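Local coordinates for lipase (PDB 4OPM), which probably hydrolyses ester bonds in lipids such as triacylglycerols, at residues 262-267 with 292-297; 61-66 with 283-288. All coordinates share one frame; numbering follows the deposited sequence.

Contact 1. Residues 262-267 with 292-297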
ATOM      1  N   ASN A 262     -17.340 -11.410  -3.822  1.00 21.26           N
ATOM      2  CA  ASN A 262     -18.060 -10.178  -3.519  1.00 21.84           C
ATOM      3  C   ASN A 262     -17.318  -8.921  -3.970  1.00 23.85           C
ATOM      4  O   ASN A 262     -17.459  -7.857  -3.373  1.00 23.27           O
ATOM      5  CB  ASN A 262     -18.409 -10.143  -2.027  1.00 24.19           C
ATOM      6  CG  ASN A 262     -19.427 -11.222  -1.688  1.00 39.23           C
ATOM      7  OD1 ASN A 262     -20.417 -11.413  -2.402  1.00 28.64           O
ATOM      8  ND2 ASN A 262     -19.173 -12.007  -0.644  1.00 30.28           N
ATOM      9  N   ALA A 263     -16.596  -9.024  -5.077  1.00 20.99           N
ATOM     10  CA  ALA A 263     -15.943  -7.859  -5.653  1.00 19.54           C
ATOM     11  C   ALA A 263     -16.933  -7.125  -6.551  1.00 23.63           C
ATOM     12  O   ALA A 263     -17.748  -7.758  -7.231  1.00 22.42           O
ATOM     13  CB  ALA A 263     -14.714  -8.274  -6.442  1.00 20.09           C
ATOM     14  N   GLN A 264     -16.879  -5.804  -6.520  1.00 21.72           N
ATOM     15  CA  GLN A 264     -17.671  -4.914  -7.372  1.00 22.50           C
ATOM     16  C   GLN A 264     -16.990  -4.771  -8.732  1.00 26.85           C
ATOM     17  O   GLN A 264     -15.795  -5.067  -8.808  1.00 24.12           O
ATOM     18  CB  GLN A 264     -17.764  -3.519  -6.704  1.00 23.56           C
ATOM     19  CG  GLN A 264     -18.759  -3.501  -5.563  1.00 37.98           C
ATOM     20  CD  GLN A 264     -18.938  -2.150  -4.936  1.00 45.66           C
ATOM     21  OE1 GLN A 264     -19.422  -2.063  -3.812  1.00 42.92           O
ATOM     22  NE2 GLN A 264     -18.603  -1.063  -5.647  1.00 30.49           N
ATOM     23  N   PRO A 265     -17.674  -4.261  -9.798  1.00 25.62           N
ATOM     24  CA  PRO A 265     -16.966  -4.006 -11.069  1.00 24.68           C
ATOM     25  C   PRO A 265     -15.772  -3.063 -10.854  1.00 25.43           C
ATOM     26  O   PRO A 265     -15.913  -2.071 -10.129  1.00 23.37           O
ATOM     27  CB  PRO A 265     -18.040  -3.347 -11.947  1.00 26.51           C
ATOM     28  CG  PRO A 265     -19.343  -3.854 -11.382  1.00 32.07           C
ATOM     29  CD  PRO A 265     -19.096  -3.859  -9.898  1.00 28.39           C
ATOM     30  N   PRO A 266     -14.574  -3.384 -11.397  1.00 21.43           N
ATOM     31  CA  PRO A 266     -13.404  -2.520 -11.150  1.00 20.48           C
ATOM     32  C   PRO A 266     -13.564  -1.107 -11.696  1.00 22.98           C
ATOM     33  O   PRO A 266     -14.268  -0.891 -12.685  1.00 21.66           O
ATOM     34  CB  PRO A 266     -12.263  -3.238 -11.884  1.00 22.25           C
ATOM     35  CG  PRO A 266     -12.741  -4.653 -12.039  1.00 27.61           C
ATOM     36  CD  PRO A 266     -14.217  -4.531 -12.253  1.00 23.34           C
ATOM     37  N   VAL A 267     -12.927  -0.152 -11.023  1.00 18.78           N
ATOM     38  CA  VAL A 267     -12.892   1.244 -11.469  1.00 18.14           C
ATOM     39  C   VAL A 267     -11.562   1.434 -12.189  1.00 20.47           C
ATOM     40  O   VAL A 267     -10.498   1.219 -11.586  1.00 18.99           O
ATOM     41  CB  VAL A 267     -13.058   2.240 -10.293  1.00 23.14           C
ATOM     42  CG1 VAL A 267     -12.852   3.683 -10.761  1.00 23.53           C
ATOM     43  CG2 VAL A 267     -14.410   2.073  -9.614  1.00 23.48           C
ATOM     44  N   LEU A 292     -17.400   2.487   1.235  1.00 16.44           N
ATOM     45  CA  LEU A 292     -17.351   2.357   2.698  1.00 17.41           C
ATOM     46  C   LEU A 292     -18.736   2.608   3.308  1.00 21.32           C
ATOM     47  O   LEU A 292     -19.153   1.842   4.183  1.00 21.06           O
ATOM     48  CB  LEU A 292     -16.318   3.322   3.293  1.00 17.42           C
ATOM     49  CG  LEU A 292     -14.840   3.023   3.009  1.00 20.38           C
ATOM     50  CD1 LEU A 292     -13.961   4.210   3.450  1.00 20.02           C
ATOM     51  CD2 LEU A 292     -14.380   1.754   3.754  1.00 20.35           C
ATOM     52  N   LEU A 293     -19.476   3.636   2.805  1.00 20.15           N
ATOM     53  CA  LEU A 293     -20.819   3.927   3.320  0.70 21.21           C
ATOM     54  C   LEU A 293     -21.768   2.739   3.073  1.00 24.99           C
ATOM     55  O   LEU A 293     -22.536   2.371   3.965  1.00 24.47           O
ATOM     56  CB  LEU A 293     -21.372   5.208   2.686  0.70 21.79           C
ATOM     57  CG  LEU A 293     -22.511   5.903   3.435  0.70 27.95           C
ATOM     58  CD1 LEU A 293     -22.039   6.435   4.797  0.70 29.04           C
ATOM     59  CD2 LEU A 293     -23.064   7.048   2.612  0.70 30.02           C
ATOM     60  N   LYS A 294     -21.689   2.129   1.877  1.00 21.37           N
ATOM     61  CA  LYS A 294     -22.508   0.983   1.494  1.00 21.90           C
ATOM     62  C   LYS A 294     -22.216  -0.228   2.398  1.00 24.98           C
ATOM     63  O   LYS A 294     -23.159  -0.876   2.869  1.00 25.45           O
ATOM     64  CB  LYS A 294     -22.267   0.638   0.020  1.00 24.70           C
ATOM     65  CG  LYS A 294     -23.280  -0.359  -0.529  1.00 40.89           C
ATOM     66  CD  LYS A 294     -23.177  -0.511  -2.040  1.00 51.69           C
ATOM     67  CE  LYS A 294     -22.229  -1.613  -2.428  1.00 62.22           C
ATOM     68  NZ  LYS A 294     -22.482  -2.114  -3.804  1.00 74.50           N
ATOM     69  N   VAL A 295     -20.920  -0.527   2.644  1.00 19.90           N
ATOM     70  CA  VAL A 295     -20.508  -1.650   3.500  1.00 19.98           C
ATOM     71  C   VAL A 295     -21.014  -1.414   4.938  1.00 25.00           C
ATOM     72  O   VAL A 295     -21.522  -2.341   5.565  1.00 24.03           O
ATOM     73  CB  VAL A 295     -18.972  -1.887   3.468  1.00 22.74           C
ATOM     74  CG1 VAL A 295     -18.536  -2.945   4.494  1.00 22.62           C
ATOM     75  CG2 VAL A 295     -18.508  -2.269   2.064  1.00 22.22           C
ATOM     76  N   GLU A 296     -20.882  -0.179   5.436  1.00 23.64           N
ATOM     77  CA  GLU A 296     -21.321   0.195   6.779  1.00 25.09           C
ATOM     78  C   GLU A 296     -22.837   0.054   6.951  1.00 34.14           C
ATOM     79  O   GLU A 296     -23.274  -0.390   8.015  1.00 35.31           O
ATOM     80  CB  GLU A 296     -20.882   1.630   7.115  1.00 25.91           C
ATOM     81  CG  GLU A 296     -19.423   1.717   7.537  1.00 29.32           C
ATOM     82  CD  GLU A 296     -19.089   0.981   8.821  1.00 39.47           C
ATOM     83  OE1 GLU A 296     -19.845   1.119   9.804  1.00 30.49           O
ATOM     84  OE2 GLU A 296     -18.056   0.277   8.846  1.00 27.14           O
ATOM     85  N   THR A 297     -23.623   0.424   5.912  1.00 33.81           N
ATOM     86  CA  THR A 297     -25.090   0.361   5.905  0.60 35.45           C
ATOM     87  C   THR A 297     -25.557  -1.100   5.869  1.00 42.39           C
ATOM     88  O   THR A 297     -26.496  -1.458   6.580  1.00 43.68           O
ATOM     89  CB  THR A 297     -25.644   1.174   4.716  0.60 41.08           C
ATOM     90  OG1 THR A 297     -25.122   2.501   4.785  0.60 37.75           O
ATOM     91  CG2 THR A 297     -27.170   1.229   4.686  0.60 41.37           C
TER

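Contact 2. Residues 61-66 with 283-288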
ATOM      1  N   ASN A  61      -1.170   9.746   2.508  1.00 13.65           N
ATOM      2  CA  ASN A  61      -1.557  11.043   3.087  1.00 12.59           C
ATOM      3  C   ASN A  61      -2.648  11.764   2.313  1.00 17.27           C
ATOM      4  O   ASN A  61      -3.603  12.232   2.940  1.00 15.88           O
ATOM      5  CB  ASN A  61      -0.363  11.976   3.275  1.00 14.87           C
ATOM      6  CG  ASN A  61       0.536  11.532   4.421  1.00 20.87           C
ATOM      7  OD1 ASN A  61       0.168  10.660   5.226  1.00 18.88           O
ATOM      8  ND2 ASN A  61       1.735  12.094   4.502  1.00 15.57           N
ATOM      9  N   ARG A  62      -2.532  11.825   0.976  1.00 15.51           N
ATOM     10  CA  ARG A  62      -3.497  12.534   0.102  1.00 15.73           C
ATOM     11  C   ARG A  62      -4.890  11.905   0.167  1.00 18.56           C
ATOM     12  O   ARG A  62      -5.888  12.623   0.165  1.00 17.73           O
ATOM     13  CB  ARG A  62      -2.994  12.563  -1.351  1.00 16.08           C
ATOM     14  CG  ARG A  62      -1.705  13.326  -1.496  1.00 21.84           C
ATOM     15  CD  ARG A  62      -1.252  13.426  -2.929  1.00 21.92           C
ATOM     16  NE  ARG A  62       0.088  13.987  -2.931  1.00 25.52           N
ATOM     17  CZ  ARG A  62       0.482  15.041  -3.634  1.00 34.22           C
ATOM     18  NH1 ARG A  62      -0.351  15.632  -4.482  1.00 25.08           N
ATOM     19  NH2 ARG A  62       1.720  15.496  -3.513  1.00 30.26           N
ATOM     20  N   VAL A  63      -4.952  10.571   0.236  1.00 14.31           N
ATOM     21  CA  VAL A  63      -6.217   9.848   0.353  1.00 13.48           C
ATOM     22  C   VAL A  63      -6.715   9.959   1.808  1.00 15.74           C
ATOM     23  O   VAL A  63      -7.898  10.254   2.040  1.00 14.26           O
ATOM     24  CB  VAL A  63      -6.058   8.366  -0.099  1.00 17.37           C
ATOM     25  CG1 VAL A  63      -7.226   7.503   0.375  1.00 18.00           C
ATOM     26  CG2 VAL A  63      -5.896   8.270  -1.619  1.00 17.77           C
ATOM     27  N   ALA A  64      -5.819   9.693   2.795  1.00 14.89           N
ATOM     28  CA  ALA A  64      -6.194   9.718   4.219  1.00 15.53           C
ATOM     29  C   ALA A  64      -6.813  11.065   4.616  1.00 16.63           C
ATOM     30  O   ALA A  64      -7.731  11.099   5.427  1.00 15.79           O
ATOM     31  CB  ALA A  64      -4.989   9.423   5.100  1.00 16.25           C
ATOM     32  N   HIS A  65      -6.338  12.168   4.011  1.00 14.69           N
ATOM     33  CA  HIS A  65      -6.872  13.518   4.266  1.00 13.92           C
ATOM     34  C   HIS A  65      -8.423  13.541   4.196  1.00 17.09           C
ATOM     35  O   HIS A  65      -9.053  14.271   4.954  1.00 17.41           O
ATOM     36  CB  HIS A  65      -6.285  14.495   3.236  1.00 14.05           C
ATOM     37  CG  HIS A  65      -6.911  15.856   3.243  1.00 16.94           C
ATOM     38  ND1 HIS A  65      -6.572  16.797   4.190  1.00 18.20           N
ATOM     39  CD2 HIS A  65      -7.812  16.396   2.385  1.00 18.09           C
ATOM     40  CE1 HIS A  65      -7.271  17.881   3.890  1.00 17.99           C
ATOM     41  NE2 HIS A  65      -8.046  17.680   2.820  1.00 17.69           N
ATOM     42  N   TYR A  66      -9.026  12.740   3.285  1.00 14.95           N
ATOM     43  CA  TYR A  66     -10.478  12.720   3.093  1.00 15.11           C
ATOM     44  C   TYR A  66     -11.199  11.695   3.967  1.00 20.15           C
ATOM     45  O   TYR A  66     -12.432  11.630   3.927  1.00 19.73           O
ATOM     46  CB  TYR A  66     -10.797  12.422   1.611  1.00 15.51           C
ATOM     47  CG  TYR A  66     -10.307  13.515   0.692  1.00 16.07           C
ATOM     48  CD1 TYR A  66     -11.066  14.664   0.479  1.00 18.00           C
ATOM     49  CD2 TYR A  66      -9.062  13.429   0.075  1.00 15.83           C
ATOM     50  CE1 TYR A  66     -10.594  15.705  -0.314  1.00 17.92           C
ATOM     51  CE2 TYR A  66      -8.574  14.465  -0.719  1.00 16.09           C
ATOM     52  CZ  TYR A  66      -9.349  15.601  -0.914  1.00 21.25           C
ATOM     53  OH  TYR A  66      -8.904  16.640  -1.689  1.00 18.15           O
ATOM     54  N   LEU A 283     -10.239  11.294  -7.237  1.00 12.79           N
ATOM     55  CA  LEU A 283     -10.970  10.281  -8.013  1.00 14.07           C
ATOM     56  C   LEU A 283     -11.034   8.956  -7.247  1.00 17.31           C
ATOM     57  O   LEU A 283     -12.041   8.258  -7.317  1.00 17.30           O
ATOM     58  CB  LEU A 283     -10.349  10.097  -9.402  1.00 14.29           C
ATOM     59  CG  LEU A 283     -10.327  11.400 -10.270  1.00 18.30           C
ATOM     60  CD1 LEU A 283      -9.836  11.110 -11.678  1.00 19.90           C
ATOM     61  CD2 LEU A 283     -11.712  12.085 -10.324  1.00 17.12           C
ATOM     62  N   VAL A 284      -9.974   8.628  -6.478  1.00 15.25           N
ATOM     63  CA  VAL A 284      -9.953   7.424  -5.637  1.00 13.79           C
ATOM     64  C   VAL A 284     -11.032   7.571  -4.555  1.00 15.94           C
ATOM     65  O   VAL A 284     -11.853   6.676  -4.374  1.00 15.28           O
ATOM     66  CB  VAL A 284      -8.539   7.221  -5.033  1.00 17.40           C
ATOM     67  CG1 VAL A 284      -8.558   6.215  -3.865  1.00 17.58           C
ATOM     68  CG2 VAL A 284      -7.551   6.793  -6.124  1.00 16.75           C
ATOM     69  N   ILE A 285     -11.044   8.724  -3.861  1.00 14.82           N
ATOM     70  CA  ILE A 285     -12.003   9.009  -2.783  1.00 14.25           C
ATOM     71  C   ILE A 285     -13.437   9.044  -3.318  1.00 17.30           C
ATOM     72  O   ILE A 285     -14.348   8.570  -2.643  1.00 16.47           O
ATOM     73  CB  ILE A 285     -11.585  10.320  -2.069  1.00 15.98           C
ATOM     74  CG1 ILE A 285     -10.350  10.058  -1.151  1.00 14.48           C
ATOM     75  CG2 ILE A 285     -12.726  11.006  -1.318  1.00 15.62           C
ATOM     76  CD1 ILE A 285     -10.649   9.099   0.100  1.00 15.25           C
ATOM     77  N   GLN A 286     -13.627   9.555  -4.546  1.00 14.61           N
ATOM     78  CA  GLN A 286     -14.949   9.605  -5.181  1.00 13.79           C
ATOM     79  C   GLN A 286     -15.588   8.202  -5.251  1.00 17.35           C
ATOM     80  O   GLN A 286     -16.804   8.086  -5.108  1.00 18.18           O
ATOM     81  CB  GLN A 286     -14.832  10.217  -6.576  1.00 14.34           C
ATOM     82  CG  GLN A 286     -16.158  10.343  -7.322  1.00 17.56           C
ATOM     83  CD  GLN A 286     -15.944  11.110  -8.589  1.00 24.66           C
ATOM     84  OE1 GLN A 286     -15.201  10.672  -9.469  1.00 19.93           O
ATOM     85  NE2 GLN A 286     -16.509  12.309  -8.661  1.00 21.30           N
ATOM     86  N   GLN A 287     -14.765   7.149  -5.381  1.00 13.91           N
ATOM     87  CA  GLN A 287     -15.229   5.760  -5.393  1.00 15.65           C
ATOM     88  C   GLN A 287     -15.214   5.117  -3.997  1.00 18.76           C
ATOM     89  O   GLN A 287     -16.141   4.382  -3.649  1.00 18.34           O
ATOM     90  CB  GLN A 287     -14.338   4.908  -6.324  1.00 17.19           C
ATOM     91  CG  GLN A 287     -14.283   5.431  -7.771  1.00 19.69           C
ATOM     92  CD  GLN A 287     -15.631   5.468  -8.468  1.00 27.77           C
ATOM     93  OE1 GLN A 287     -16.517   4.624  -8.237  1.00 23.69           O
ATOM     94  NE2 GLN A 287     -15.802   6.441  -9.350  1.00 21.84           N
ATOM     95  N   TYR A 288     -14.143   5.338  -3.222  1.00 15.23           N
ATOM     96  CA  TYR A 288     -13.974   4.647  -1.940  1.00 15.00           C
ATOM     97  C   TYR A 288     -14.979   5.071  -0.853  1.00 19.17           C
ATOM     98  O   TYR A 288     -15.496   4.190  -0.154  1.00 18.58           O
ATOM     99  CB  TYR A 288     -12.530   4.823  -1.435  1.00 15.97           C
ATOM    100  CG  TYR A 288     -12.120   3.903  -0.304  1.00 16.17           C
ATOM    101  CD1 TYR A 288     -12.631   2.604  -0.206  1.00 17.19           C
ATOM    102  CD2 TYR A 288     -11.140   4.288   0.609  1.00 16.62           C
ATOM    103  CE1 TYR A 288     -12.216   1.736   0.807  1.00 17.68           C
ATOM    104  CE2 TYR A 288     -10.710   3.427   1.618  1.00 17.63           C
ATOM    105  CZ  TYR A 288     -11.256   2.157   1.716  1.00 20.65           C
ATOM    106  OH  TYR A 288     -10.813   1.311   2.695  1.00 18.28           O
TER

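Contact 1. Residues 262-267 with 292-297
K294 sets CG anti to its backbone N and bends about the CG-CD bond (chi3 91°), which brings its ammonium end round to the amide of Q264. Q264 keeps CG beside its own backbone N (chi1 -77°) and runs out extended, with its carboxamide at the far end. The two side chains approach from opposite directions. The loop lies well away from the helix: the nearest pair of CA atoms, those of Q264 and K294, is 11.7 Å apart. The touch therefore depends on the ends of the two chains.

K294 NZ gives a weak hydrogen bond to Q264 OE1 at 3.1 Å. The methylene is almost as close, with K294 CE 3.2 Å from Q264 OE1. The approach is poorly aligned, because the angle CE-NZ-OE1 is only about 80°. The oxygen lies beside the CE-NZ bond rather than beyond its nitrogen end. Only 71 Å² is buried between the segments, and K294 is exposed. This is a surface contact joining a loop to a helix, and a light one.

The firmer attachments lie around it. Q264 and N262 make backbone hydrogen bonds with T237, while V295 of the helix packs on P236. Strand 237-242, helix 251-259 and strand 267-269 form a beta-alpha-beta crossover, and residues 262-266 form the loop that leads into the edge strand 267-269. The loop packs against helix 251-259 through A263 on K257 and P266 on A253, while helix 281-298 meets residues 262-267 through K294, F291 and Q287.

Contact 2. Residues 61-66 with 283-288
I285 packs against V63 and Y66, joining two helical elements of the alpha/beta hydrolase fold: the short helix 61-64 and the C-terminal helix 281-298. Its CD1 sits 3.7 Å from Y66 CB. The same methyl is 3.8 Å from V63 CG1 and 3.6 Å from the backbone O of V63. Both side-chain torsions of I285 bring it here: CG1 lies beside the backbone N (chi1 -75°), and the chain turns again at chi2 (-67°). The CG1 methylene lies obliquely against the Y66 ring.

A second apolar touch lies beside the first. V63 CG2 meets V284 CG1 at 4.0 Å, and the two valine side chains cross at about a right angle. V63 and V284 are both buried. No hydrogen bond links the segments, so the contact is apolar packing.

Around these groups lies a next shell. V63 O accepts a hydrogen bond from Y66 N at 3.0 Å, which links Y66 to V63 through the backbone. N61 ND2 bonds to both E16 and D58, and A64 packs on L22 of strand 22-29. On the other side, V284 touches P276, I285 touches L67, and the Y288 ring stacks with F141. H65 is held by W19, through a ring stack and a hydrogen bond between its ND1 and W19 O. The H65 ring in turn meets the tyrosine: H65 CD2 lies 3.6 Å above the plane of the Y66 ring, over its centre.

How the contacts relate
From the N terminus, the chain first reaches 61-66, soon after strand 46-50. It then adds four more strands, 72-76, 114-119, 137-143 and 237-242, with their helices, before it comes to 262-267, which runs into the last strand, 267-269. Entering helix 281-298, it meets 283-288 and closes the long loop of contact 2. Further along the same helix, 292-297 closes the much shorter loop of contact 1. The segments alternate, so the two loops cross. One helix thus ties an early helix to a late loop beside the outermost parallel strand. The contact centres are 15 Å apart, and V267 CG2 packs 3.6 Å from Q287 OE1 between them.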